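Trichothecene 15-O-acetyltransferase TRI3 (Fusarium sporotrichioides, PDB 3FP0) acetylates the 15-hydroxyl of a trichothecene intermediate in the fungal biosynthesis of sesquiterpene mycotoxins such as T-2 toxin. Local coordinates at residues 108-113 with 224-229; 335-340 with 361-366; 435-440 with 475-480. One frame throughout, in Å; residues are numbered along the deposited sequence.

Followed from the N terminus, the three contacts close in series, and none nests in or crosses another. Contact 1 comes first: a 110-residue excursion from strand 105-109, including helices 114-124, 134-147 and 191-204, returns as the loop 224-229. Contact 2 then closes a shorter connection, pairing strand 333-340 with strand 358-365 around helix 347-350. In contact 3 the chain leaves strand 431-441, supplies strands 449-452 and 457-469 to the six-stranded sheet, and returns as strand 477-483. Contacts 2 and 3 touch, Thr337 and Pro336 packing on Phe436 and Leu435, and both border the trichothecene. Contact 1 is remote, its centre about 38 Å from that of contact 2.

Contact 1 of 3, residues 108-113 with 224-229; sequences YESPES and QEIKNL
Tyr108 swings its ring opposite its own backbone N (chi1 -175°), and Glu225 folds its chain at chi2 (-77°), which brings the phenol oxygen and the carboxylate together. The setting is the end of a strand in a small four-stranded antiparallel sheet. Strand 105-109 runs out at Glu109, and the loop that follows it meets a loop carrying a single 3-10 turn, residues 226-228. One buried acid, helped by apolar packing, ties the end of the strand and its following loop to the 224-229 loop.

Across this contact the acid bonds through OE2 alone. Glu225 OE2 lies in the plane of the Tyr108 ring, at its hydroxyl edge, and accepts the short bond from Tyr108 OH at 2.5 Å. It is met there on its anti side, while Ser110 OG donates from the syn side at 2.7 Å. The carboxylate stands nearly upright to the ring, the two planes 85° apart. Pro111 CD adds a nonpolar neighbour, 3.5 Å from Glu225 OE2. The other oxygen, OE1, is taken up by the backbone N of Gly223, so both carboxylate oxygens are engaged. Arg86, on helix 71-88, also binds Tyr108 OH; a positive charge so close would probably help the buried acid stay ionised.

Apolar groups fill in around this polar knot. Ile226 reaches the ring edge with CG1, 4.0 Å from Tyr108 CE2, and brings CD1 to within 4.1 Å of Ser110 CB. Leu229, just past the turn, sets CD1 3.8 Å from Tyr108 CB, near the root of the ring, and the same side chain also packs on Val29 of the neighbouring strand and on Trp19. The turn itself is closed by Asn228 N, which donates to Glu225 O at 2.8 Å.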
loop_
_atom_site.group_PDB
_atom_site.type_symbol
_atom_site.label_atom_id
_atom_site.label_comp_id
_atom_site.label_asym_id
_atom_site.label_seq_id
_atom_site.Cartn_x
_atom_site.Cartn_y
_atom_site.Cartn_z
ATOM N N TYR A 108 -11.885 11.456 13.767
ATOM C CA TYR A 108 -11.205 12.733 13.454
ATOM C C TYR A 108 -11.669 13.811 14.432
ATOM O O TYR A 108 -12.866 13.996 14.609
ATOM C CB TYR A 108 -11.400 13.216 11.996
ATOM C CG TYR A 108 -10.567 14.455 11.774
ATOM C CD1 TYR A 108 -9.159 14.355 11.689
ATOM C CD2 TYR A 108 -11.150 15.734 11.783
ATOM C CE1 TYR A 108 -8.353 15.484 11.577
ATOM C CE2 TYR A 108 -10.358 16.884 11.668
ATOM C CZ TYR A 108 -8.957 16.746 11.581
ATOM O OH TYR A 108 -8.173 17.852 11.453
ATOM N N GLU A 109 -10.714 14.475 15.081
ATOM C CA GLU A 109 -10.977 15.686 15.865
ATOM C C GLU A 109 -10.155 16.860 15.329
ATOM O O GLU A 109 -8.915 16.805 15.227
ATOM C CB GLU A 109 -10.677 15.487 17.350
ATOM C CG GLU A 109 -11.222 16.621 18.220
ATOM C CD GLU A 109 -10.895 16.458 19.696
ATOM O OE1 GLU A 109 -10.074 15.581 20.063
ATOM O OE2 GLU A 109 -11.480 17.207 20.493
ATOM N N SER A 110 -10.870 17.921 14.969
ATOM C CA SER A 110 -10.277 19.216 14.632
ATOM C C SER A 110 -9.394 19.756 15.786
ATOM O O SER A 110 -9.775 19.627 16.961
ATOM C CB SER A 110 -11.439 20.150 14.366
ATOM O OG SER A 110 -11.052 21.021 13.387
ATOM N N PRO A 111 -8.198 20.334 15.481
ATOM C CA PRO A 111 -7.350 20.791 16.610
ATOM C C PRO A 111 -8.064 21.836 17.452
ATOM O O PRO A 111 -8.772 22.687 16.924
ATOM C CB PRO A 111 -6.122 21.417 15.916
ATOM C CG PRO A 111 -6.056 20.677 14.577
ATOM C CD PRO A 111 -7.535 20.575 14.184
ATOM N N GLU A 112 -7.903 21.704 18.753
ATOM C CA GLU A 112 -8.541 22.529 19.765
ATOM C C GLU A 112 -8.003 23.959 19.673
ATOM O O GLU A 112 -8.689 24.902 20.025
ATOM C CB GLU A 112 -8.272 21.851 21.135
ATOM C CG GLU A 112 -8.166 22.695 22.385
ATOM C CD GLU A 112 -7.448 21.954 23.537
ATOM N N SER A 113 -6.785 24.120 19.155
ATOM C CA SER A 113 -6.212 25.442 18.924
ATOM C C SER A 113 -5.105 25.367 17.860
ATOM O O SER A 113 -4.614 24.282 17.561
ATOM C CB SER A 113 -5.634 26.004 20.226
ATOM O OG SER A 113 -4.561 25.193 20.681
ATOM N N GLN A 224 -12.614 23.948 9.676
ATOM C CA GLN A 224 -13.029 24.042 8.269
ATOM C C GLN A 224 -12.503 22.907 7.404
ATOM O O GLN A 224 -12.897 22.790 6.260
ATOM C CB GLN A 224 -12.587 25.362 7.652
ATOM C CG GLN A 224 -13.156 26.617 8.327
ATOM C CD GLN A 224 -12.700 27.886 7.627
ATOM O OE1 GLN A 224 -11.926 27.838 6.646
ATOM N NE2 GLN A 224 -13.162 29.039 8.128
ATOM N N GLU A 225 -11.616 22.082 7.967
ATOM C CA GLU A 225 -11.082 20.919 7.274
ATOM C C GLU A 225 -11.928 19.669 7.402
ATOM O O GLU A 225 -11.696 18.723 6.661
ATOM C CB GLU A 225 -9.631 20.594 7.741
ATOM C CG GLU A 225 -9.517 19.749 9.017
ATOM C CD GLU A 225 -9.779 20.521 10.317
ATOM O OE1 GLU A 225 -10.169 21.713 10.283
ATOM O OE2 GLU A 225 -9.587 19.930 11.389
ATOM N N ILE A 226 -12.882 19.637 8.329
ATOM C CA ILE A 226 -13.721 18.450 8.531
ATOM C C ILE A 226 -14.416 18.023 7.244
ATOM O O ILE A 226 -14.437 16.838 6.909
ATOM C CB ILE A 226 -14.700 18.613 9.721
ATOM C CG1 ILE A 226 -13.928 18.576 11.046
ATOM C CG2 ILE A 226 -15.810 17.497 9.743
ATOM C CD1 ILE A 226 -14.768 19.094 12.245
ATOM N N LYS A 227 -14.952 18.984 6.504
ATOM C CA LYS A 227 -15.606 18.688 5.240
ATOM C C LYS A 227 -14.638 18.111 4.206
ATOM O O LYS A 227 -15.070 17.581 3.173
ATOM C CB LYS A 227 -16.256 19.967 4.703
ATOM C CG LYS A 227 -15.280 21.065 4.245
ATOM C CD LYS A 227 -16.131 22.270 3.743
ATOM C CE LYS A 227 -15.328 23.551 3.685
ATOM N NZ LYS A 227 -14.903 24.077 5.035
ATOM N N ASN A 228 -13.329 18.232 4.493
ATOM C CA ASN A 228 -12.247 17.714 3.637
ATOM C C ASN A 228 -11.903 16.225 3.782
ATOM O O ASN A 228 -11.241 15.669 2.920
ATOM C CB ASN A 228 -10.987 18.601 3.758
ATOM C CG ASN A 228 -11.186 20.006 3.132
ATOM O OD1 ASN A 228 -12.121 20.227 2.338
ATOM N ND2 ASN A 228 -10.294 20.940 3.463
ATOM N N LEU A 229 -12.349 15.592 4.868
ATOM C CA LEU A 229 -12.212 14.162 5.036
ATOM C C LEU A 229 -12.887 13.480 3.853
ATOM O O LEU A 229 -13.964 13.925 3.412
ATOM C CB LEU A 229 -12.886 13.723 6.336
ATOM C CG LEU A 229 -12.218 13.945 7.681
ATOM C CD1 LEU A 229 -13.281 13.852 8.795
ATOM C CD2 LEU A 229 -11.090 12.909 7.902
#

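Contact 2 of 3, residues 335-340 with 361-366; sequences SPTSVD and AVVRIE. With FP0 ((3alpha)-15-hydroxy-12,13-epoxytrichothec-9-en-3-yl acetate), chain C.
Between Thr337 and Ala361 the flat groups are peptide planes, and they do not all meet alike. Thr337 N points almost straight at the Ala361 carbonyl, 2.7 Å from its O, and Ala361 N returns a bond to Thr337 O at 2.8 Å. At the next hydrogen-bonded pair, Ser335 N lies in the plane of the Val363 carbonyl, whereas Val363 N stands 39° out of the Ser335 carbonyl plane. Between the pairs, the Pro336 CA-H leans on Ala361 O, with 3.3 Å from CA to O.

This ladder is an antiparallel two-stranded sheet, segments 335-340 and 361-365 running at 137° to each other. One face carries Pro336 and Val362, both packed on Tyr255 of helix 246-263. The other carries Ser335, Thr337, Ala361 and Val363, with Tyr397 of helix 379-401 against Thr337 and Ala361. With OG1 opposite the carbonyl carbon (chi1 -55°), Thr337 brings that oxygen obliquely to 3.7 Å from Val363 CG2.

Pro336, in the non-hydrogen-bonded pair with Val362, turns its O to the ligand, 3.4 Å from the acetyl methyl C18. The side chain of the substrate-binding His414 is about 7 Å from that of Pro336. Ser338 CB approaches the acetyl carbonyl oxygen O4 at 3.4 Å.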
loop_
_atom_site.group_PDB
_atom_site.type_symbol
_atom_site.label_atom_id
_atom_site.label_comp_id
_atom_site.label_asym_id
_atom_site.label_seq_id
_atom_site.Cartn_x
_atom_site.Cartn_y
_atom_site.Cartn_z
ATOM N N SER A 335 -6.363 -17.315 -6.659
ATOM C CA SER A 335 -5.732 -16.292 -5.877
ATOM C C SER A 335 -6.597 -15.010 -5.879
ATOM O O SER A 335 -6.702 -14.330 -6.893
ATOM C CB SER A 335 -4.327 -16.051 -6.436
ATOM O OG SER A 335 -3.678 -15.002 -5.773
ATOM N N PRO A 336 -7.267 -14.722 -4.745
ATOM C CA PRO A 336 -7.908 -13.409 -4.508
ATOM C C PRO A 336 -6.840 -12.319 -4.634
ATOM O O PRO A 336 -5.784 -12.466 -4.072
ATOM C CB PRO A 336 -8.399 -13.533 -3.062
ATOM C CG PRO A 336 -8.588 -15.035 -2.864
ATOM C CD PRO A 336 -7.441 -15.640 -3.608
ATOM N N THR A 337 -7.068 -11.293 -5.449
ATOM C CA THR A 337 -6.061 -10.267 -5.696
ATOM C C THR A 337 -6.741 -8.915 -5.640
ATOM O O THR A 337 -7.802 -8.721 -6.242
ATOM C CB THR A 337 -5.338 -10.438 -7.050
ATOM O OG1 THR A 337 -4.789 -11.762 -7.116
ATOM C CG2 THR A 337 -4.175 -9.475 -7.181
ATOM N N SER A 338 -6.124 -7.987 -4.922
ATOM C CA SER A 338 -6.775 -6.721 -4.620
ATOM C C SER A 338 -6.651 -5.784 -5.799
ATOM O O SER A 338 -5.710 -5.863 -6.596
ATOM C CB SER A 338 -6.154 -6.072 -3.380
ATOM O OG SER A 338 -4.786 -5.830 -3.646
ATOM N N VAL A 339 -7.611 -4.885 -5.886
ATOM C CA VAL A 339 -7.689 -3.903 -6.942
ATOM C C VAL A 339 -8.127 -2.531 -6.344
ATOM O O VAL A 339 -8.937 -2.456 -5.403
ATOM C CB VAL A 339 -8.562 -4.387 -8.197
ATOM C CG1 VAL A 339 -8.498 -5.957 -8.418
ATOM C CG2 VAL A 339 -9.986 -3.975 -8.120
ATOM N N ASP A 340 -7.532 -1.462 -6.854
ATOM C CA ASP A 340 -7.969 -0.118 -6.520
ATOM C C ASP A 340 -9.482 0.022 -6.933
ATOM O O ASP A 340 -9.882 -0.284 -8.075
ATOM C CB ASP A 340 -7.026 0.891 -7.212
ATOM C CG ASP A 340 -7.516 2.310 -7.134
ATOM O OD1 ASP A 340 -8.390 2.595 -6.317
ATOM O OD2 ASP A 340 -7.012 3.147 -7.912
ATOM N N ALA A 361 -10.467 -9.230 -7.103
ATOM C CA ALA A 361 -10.857 -10.195 -8.127
ATOM C C ALA A 361 -10.230 -11.510 -7.759
ATOM O O ALA A 361 -9.358 -11.570 -6.895
ATOM C CB ALA A 361 -10.359 -9.745 -9.484
ATOM N N VAL A 362 -10.693 -12.595 -8.387
ATOM C CA VAL A 362 -10.099 -13.912 -8.175
ATOM C C VAL A 362 -9.385 -14.316 -9.471
ATOM O O VAL A 362 -10.030 -14.535 -10.501
ATOM C CB VAL A 362 -11.163 -14.977 -7.749
ATOM C CG1 VAL A 362 -10.505 -16.376 -7.509
ATOM C CG2 VAL A 362 -11.934 -14.496 -6.477
ATOM N N VAL A 363 -8.053 -14.353 -9.414
ATOM C CA VAL A 363 -7.240 -14.914 -10.484
ATOM C C VAL A 363 -7.370 -16.447 -10.464
ATOM O O VAL A 363 -7.175 -17.076 -9.423
ATOM C CB VAL A 363 -5.744 -14.460 -10.341
ATOM C CG1 VAL A 363 -4.818 -15.232 -11.289
ATOM C CG2 VAL A 363 -5.616 -12.936 -10.561
ATOM N N ARG A 364 -7.685 -17.044 -11.620
ATOM C CA ARG A 364 -7.770 -18.506 -11.735
ATOM C C ARG A 364 -6.932 -18.998 -12.928
ATOM O O ARG A 364 -7.033 -18.448 -14.035
ATOM C CB ARG A 364 -9.225 -18.954 -11.936
ATOM C CG ARG A 364 -10.149 -18.861 -10.749
ATOM C CD ARG A 364 -11.554 -19.370 -11.142
ATOM N NE ARG A 364 -11.502 -20.675 -11.825
ATOM C CZ ARG A 364 -11.506 -21.856 -11.205
ATOM N NH1 ARG A 364 -11.570 -21.916 -9.876
ATOM N NH2 ARG A 364 -11.428 -22.987 -11.915
ATOM N N ILE A 365 -6.090 -20.007 -12.693
ATOM C CA ILE A 365 -5.305 -20.614 -13.769
ATOM C C ILE A 365 -5.451 -22.129 -13.659
ATOM O O ILE A 365 -4.957 -22.740 -12.694
ATOM C CB ILE A 365 -3.771 -20.232 -13.750
ATOM C CG1 ILE A 365 -3.553 -18.706 -13.740
ATOM C CG2 ILE A 365 -3.017 -20.913 -14.950
ATOM C CD1 ILE A 365 -2.125 -18.274 -13.498
ATOM N N GLU A 366 -6.159 -22.709 -14.631
ATOM C CA GLU A 366 -6.280 -24.156 -14.794
ATOM C C GLU A 366 -5.151 -24.689 -15.694
ATOM O O GLU A 366 -4.404 -23.916 -16.298
ATOM C CB GLU A 366 -7.652 -24.501 -15.406
ATOM C CG GLU A 366 -8.832 -24.246 -14.456
ATOM C CD GLU A 366 -10.175 -24.533 -15.103
ATOM O OE1 GLU A 366 -11.072 -23.650 -15.054
ATOM O OE2 GLU A 366 -10.342 -25.639 -15.666
HETATM C C2 FP0 C . -5.929 -7.627 2.345
HETATM C C6 FP0 C . -3.842 -5.876 1.209
HETATM C C5 FP0 C . -5.352 -5.469 1.358
HETATM C C4 FP0 C . -6.245 -6.200 0.346
HETATM C C3 FP0 C . -6.684 -7.537 1.009
HETATM C C11 FP0 C . -3.684 -7.416 1.248
HETATM C C10 FP0 C . -2.226 -7.829 1.538
HETATM C C9 FP0 C . -1.285 -6.972 2.032
HETATM C C8 FP0 C . -1.548 -5.502 2.250
HETATM C C12 FP0 C . -5.909 -6.137 2.634
HETATM C C13 FP0 C . -5.640 -5.629 4.019
HETATM O O4 FP0 C . -7.927 -8.154 -1.325
HETATM C C17 FP0 C . -7.036 -8.931 -0.992
HETATM C C18 FP0 C . -6.533 -10.128 -1.757
HETATM O O3 FP0 C . -6.381 -8.696 0.239
HETATM O O2 FP0 C . -6.959 -5.557 3.403
HETATM O O1 FP0 C . -4.568 -8.091 2.184
HETATM C C14 FP0 C . -5.612 -3.951 1.219
HETATM C C7 FP0 C . -3.044 -5.272 2.386
HETATM C C15 FP0 C . -3.349 -5.429 -0.170
HETATM O O12 FP0 C . -2.856 -4.078 -0.215
HETATM C C16 FP0 C . 0.092 -7.457 2.368
#

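Contact 3 of 3, residues 435-440 with 475-480; sequences LFISDG and YLAIRL. With FP0 ((3alpha)-15-hydroxy-12,13-epoxytrichothec-9-en-3-yl acetate), chain C.
Arg479 and Asp439 meet with their flat ends 60° apart, the guanidinium turned edge-on to one carboxylate oxygen. With CG opposite the backbone N (chi1 -167°) and an extended chain, Arg479 brings NE to 2.5 Å and NH1 to 2.9 Å from the same Asp439 OD2. Ile437 closes over one guanidinium face, its CG2 above the centre and 3.7 Å from CZ.

Most of the side chains in this contact stand on two parallel neighbouring strands, 431-441 and 477-483, of a five-stranded mixed sheet; Tyr475 comes from the loop just before strand 477-483. Five backbone bonds tie the segments, beginning with Leu435 N to Leu476 O and ending with Asp439 N to Leu480 O.

Leu435 and Tyr475 run alongside each other in the same direction, and both end at the ligand: Tyr475 OH is 3.4 Å and Leu435 CD2 3.6 Å from the ring carbon C10 of the trichothecene. The Tyr475 hydroxyl is hydrogen-bonded to Tyr51 OH. Ile437 CD1 touches both Ala477 CB and the ligand methyl C16. On the opposite face of the sheet Phe436 crosses Leu480 obliquely, Leu480 CB lying at the ring edge, 3.8 Å from CE1, while helix 306-321 packs on both residues.

Asp439 OD2 also forms a salt bridge with Arg195, so a single oxygen gathers two arginines. Gripped on its edge by this acid and covered on one face by Ile437, the Arg479 guanidinium is probably restrained from rotating. Its NH2 lies 4.2 Å from O12, the ligand's 15-hydroxyl, so the guanidinium probably places a positive charge near the group to be acetylated, though at this distance without a hydrogen bond.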
loop_
_atom_site.group_PDB
_atom_site.type_symbol
_atom_site.label_atom_id
_atom_site.label_comp_id
_atom_site.label_asym_id
_atom_site.label_seq_id
_atom_site.Cartn_x
_atom_site.Cartn_y
_atom_site.Cartn_z
ATOM N N LEU A 435 0.805 -13.991 -2.674
ATOM C CA LEU A 435 -0.220 -13.009 -3.049
ATOM C C LEU A 435 0.452 -11.927 -3.878
ATOM O O LEU A 435 1.593 -11.517 -3.559
ATOM C CB LEU A 435 -0.874 -12.412 -1.795
ATOM C CG LEU A 435 -1.812 -11.208 -2.026
ATOM C CD1 LEU A 435 -2.991 -11.590 -2.931
ATOM C CD2 LEU A 435 -2.321 -10.631 -0.715
ATOM N N PHE A 436 -0.205 -11.503 -4.960
ATOM C CA PHE A 436 0.298 -10.412 -5.790
ATOM C C PHE A 436 -0.425 -9.088 -5.531
ATOM O O PHE A 436 -1.648 -9.046 -5.412
ATOM C CB PHE A 436 0.254 -10.779 -7.304
ATOM C CG PHE A 436 0.768 -9.684 -8.229
ATOM C CD1 PHE A 436 2.073 -9.198 -8.116
ATOM C CD2 PHE A 436 -0.055 -9.160 -9.242
ATOM C CE1 PHE A 436 2.553 -8.178 -8.955
ATOM C CE2 PHE A 436 0.432 -8.156 -10.092
ATOM C CZ PHE A 436 1.743 -7.657 -9.940
ATOM N N ILE A 437 0.347 -8.008 -5.468
ATOM C CA ILE A 437 -0.192 -6.666 -5.257
ATOM C C ILE A 437 0.339 -5.736 -6.361
ATOM O O ILE A 437 1.554 -5.527 -6.482
ATOM C CB ILE A 437 0.168 -6.085 -3.837
ATOM C CG1 ILE A 437 -0.184 -7.091 -2.731
ATOM C CG2 ILE A 437 -0.544 -4.717 -3.608
ATOM C CD1 ILE A 437 0.552 -6.927 -1.432
ATOM N N SER A 438 -0.578 -5.162 -7.141
ATOM C CA SER A 438 -0.198 -4.305 -8.246
ATOM C C SER A 438 -0.507 -2.812 -8.045
ATOM O O SER A 438 -1.675 -2.412 -8.015
ATOM C CB SER A 438 -0.842 -4.796 -9.539
ATOM O OG SER A 438 -0.273 -4.069 -10.607
ATOM N N ASP A 439 0.541 -1.993 -7.948
ATOM C CA ASP A 439 0.403 -0.559 -7.555
ATOM C C ASP A 439 0.534 0.498 -8.677
ATOM O O ASP A 439 0.093 1.641 -8.514
ATOM C CB ASP A 439 1.371 -0.229 -6.405
ATOM C CG ASP A 439 0.879 -0.772 -5.039
ATOM O OD1 ASP A 439 -0.264 -1.305 -4.969
ATOM O OD2 ASP A 439 1.629 -0.681 -4.037
ATOM N N GLY A 440 1.156 0.139 -9.793
ATOM C CA GLY A 440 1.206 1.054 -10.930
ATOM C C GLY A 440 2.298 2.097 -10.798
ATOM O O GLY A 440 3.248 1.921 -10.036
ATOM N N TYR A 475 2.540 -15.783 4.662
ATOM C CA TYR A 475 2.531 -15.849 3.202
ATOM C C TYR A 475 3.482 -14.818 2.572
ATOM O O TYR A 475 3.769 -13.766 3.148
ATOM C CB TYR A 475 1.113 -15.711 2.624
ATOM C CG TYR A 475 0.432 -14.353 2.815
ATOM C CD1 TYR A 475 0.398 -13.421 1.763
ATOM C CD2 TYR A 475 -0.188 -14.026 4.034
ATOM C CE1 TYR A 475 -0.247 -12.170 1.917
ATOM C CE2 TYR A 475 -0.821 -12.780 4.220
ATOM C CZ TYR A 475 -0.861 -11.862 3.138
ATOM O OH TYR A 475 -1.494 -10.650 3.308
ATOM N N LEU A 476 3.941 -15.129 1.374
ATOM C CA LEU A 476 4.700 -14.159 0.598
ATOM C C LEU A 476 3.745 -13.214 -0.109
ATOM O O LEU A 476 2.748 -13.661 -0.701
ATOM C CB LEU A 476 5.647 -14.843 -0.376
ATOM C CG LEU A 476 6.695 -15.788 0.237
ATOM C CD1 LEU A 476 7.627 -16.258 -0.862
ATOM C CD2 LEU A 476 7.478 -15.094 1.340
ATOM N N ALA A 477 4.013 -11.911 0.012
ATOM C CA ALA A 477 3.262 -10.924 -0.779
ATOM C C ALA A 477 4.227 -10.211 -1.675
ATOM O O ALA A 477 5.266 -9.715 -1.211
ATOM C CB ALA A 477 2.519 -9.905 0.126
ATOM N N ILE A 478 3.880 -10.140 -2.954
ATOM C CA ILE A 478 4.735 -9.567 -3.971
ATOM C C ILE A 478 4.084 -8.303 -4.496
ATOM O O ILE A 478 2.925 -8.330 -4.914
ATOM C CB ILE A 478 5.028 -10.567 -5.151
ATOM C CG1 ILE A 478 5.647 -11.879 -4.653
ATOM C CG2 ILE A 478 5.948 -9.907 -6.191
ATOM C CD1 ILE A 478 4.673 -12.963 -4.445
ATOM N N ARG A 479 4.840 -7.199 -4.458
ATOM C CA ARG A 479 4.324 -5.899 -4.837
ATOM C C ARG A 479 5.128 -5.310 -5.976
ATOM O O ARG A 479 6.359 -5.221 -5.912
ATOM C CB ARG A 479 4.374 -4.974 -3.630
ATOM C CG ARG A 479 3.611 -3.703 -3.750
ATOM C CD ARG A 479 3.578 -3.097 -2.338
ATOM N NE ARG A 479 2.397 -2.290 -2.245
ATOM C CZ ARG A 479 1.369 -2.472 -1.427
ATOM N NH1 ARG A 479 0.399 -1.619 -1.540
ATOM N NH2 ARG A 479 1.309 -3.438 -0.503
ATOM N N LEU A 480 4.421 -4.871 -6.995
ATOM C CA LEU A 480 5.034 -4.231 -8.154
ATOM C C LEU A 480 4.661 -2.768 -8.265
ATOM O O LEU A 480 3.487 -2.437 -8.204
ATOM C CB LEU A 480 4.560 -4.947 -9.445
ATOM C CG LEU A 480 5.043 -4.363 -10.795
ATOM C CD1 LEU A 480 6.489 -4.669 -10.999
ATOM C CD2 LEU A 480 4.193 -4.889 -11.977
HETATM C C2 FP0 C . -5.929 -7.627 2.345
HETATM C C6 FP0 C . -3.842 -5.876 1.209
HETATM C C5 FP0 C . -5.352 -5.469 1.358
HETATM C C4 FP0 C . -6.245 -6.200 0.346
HETATM C C3 FP0 C . -6.684 -7.537 1.009
HETATM C C11 FP0 C . -3.684 -7.416 1.248
HETATM C C10 FP0 C . -2.226 -7.829 1.538
HETATM C C9 FP0 C . -1.285 -6.972 2.032
HETATM C C8 FP0 C . -1.548 -5.502 2.250
HETATM C C12 FP0 C . -5.909 -6.137 2.634
HETATM C C13 FP0 C . -5.640 -5.629 4.019
HETATM O O4 FP0 C . -7.927 -8.154 -1.325
HETATM C C17 FP0 C . -7.036 -8.931 -0.992
HETATM C C18 FP0 C . -6.533 -10.128 -1.757
HETATM O O3 FP0 C . -6.381 -8.696 0.239
HETATM O O2 FP0 C . -6.959 -5.557 3.403
HETATM O O1 FP0 C . -4.568 -8.091 2.184
HETATM C C14 FP0 C . -5.612 -3.951 1.219
HETATM C C7 FP0 C . -3.044 -5.272 2.386
HETATM C C15 FP0 C . -3.349 -5.429 -0.170
HETATM O O12 FP0 C . -2.856 -4.078 -0.215
HETATM C C16 FP0 C . 0.092 -7.457 2.368
#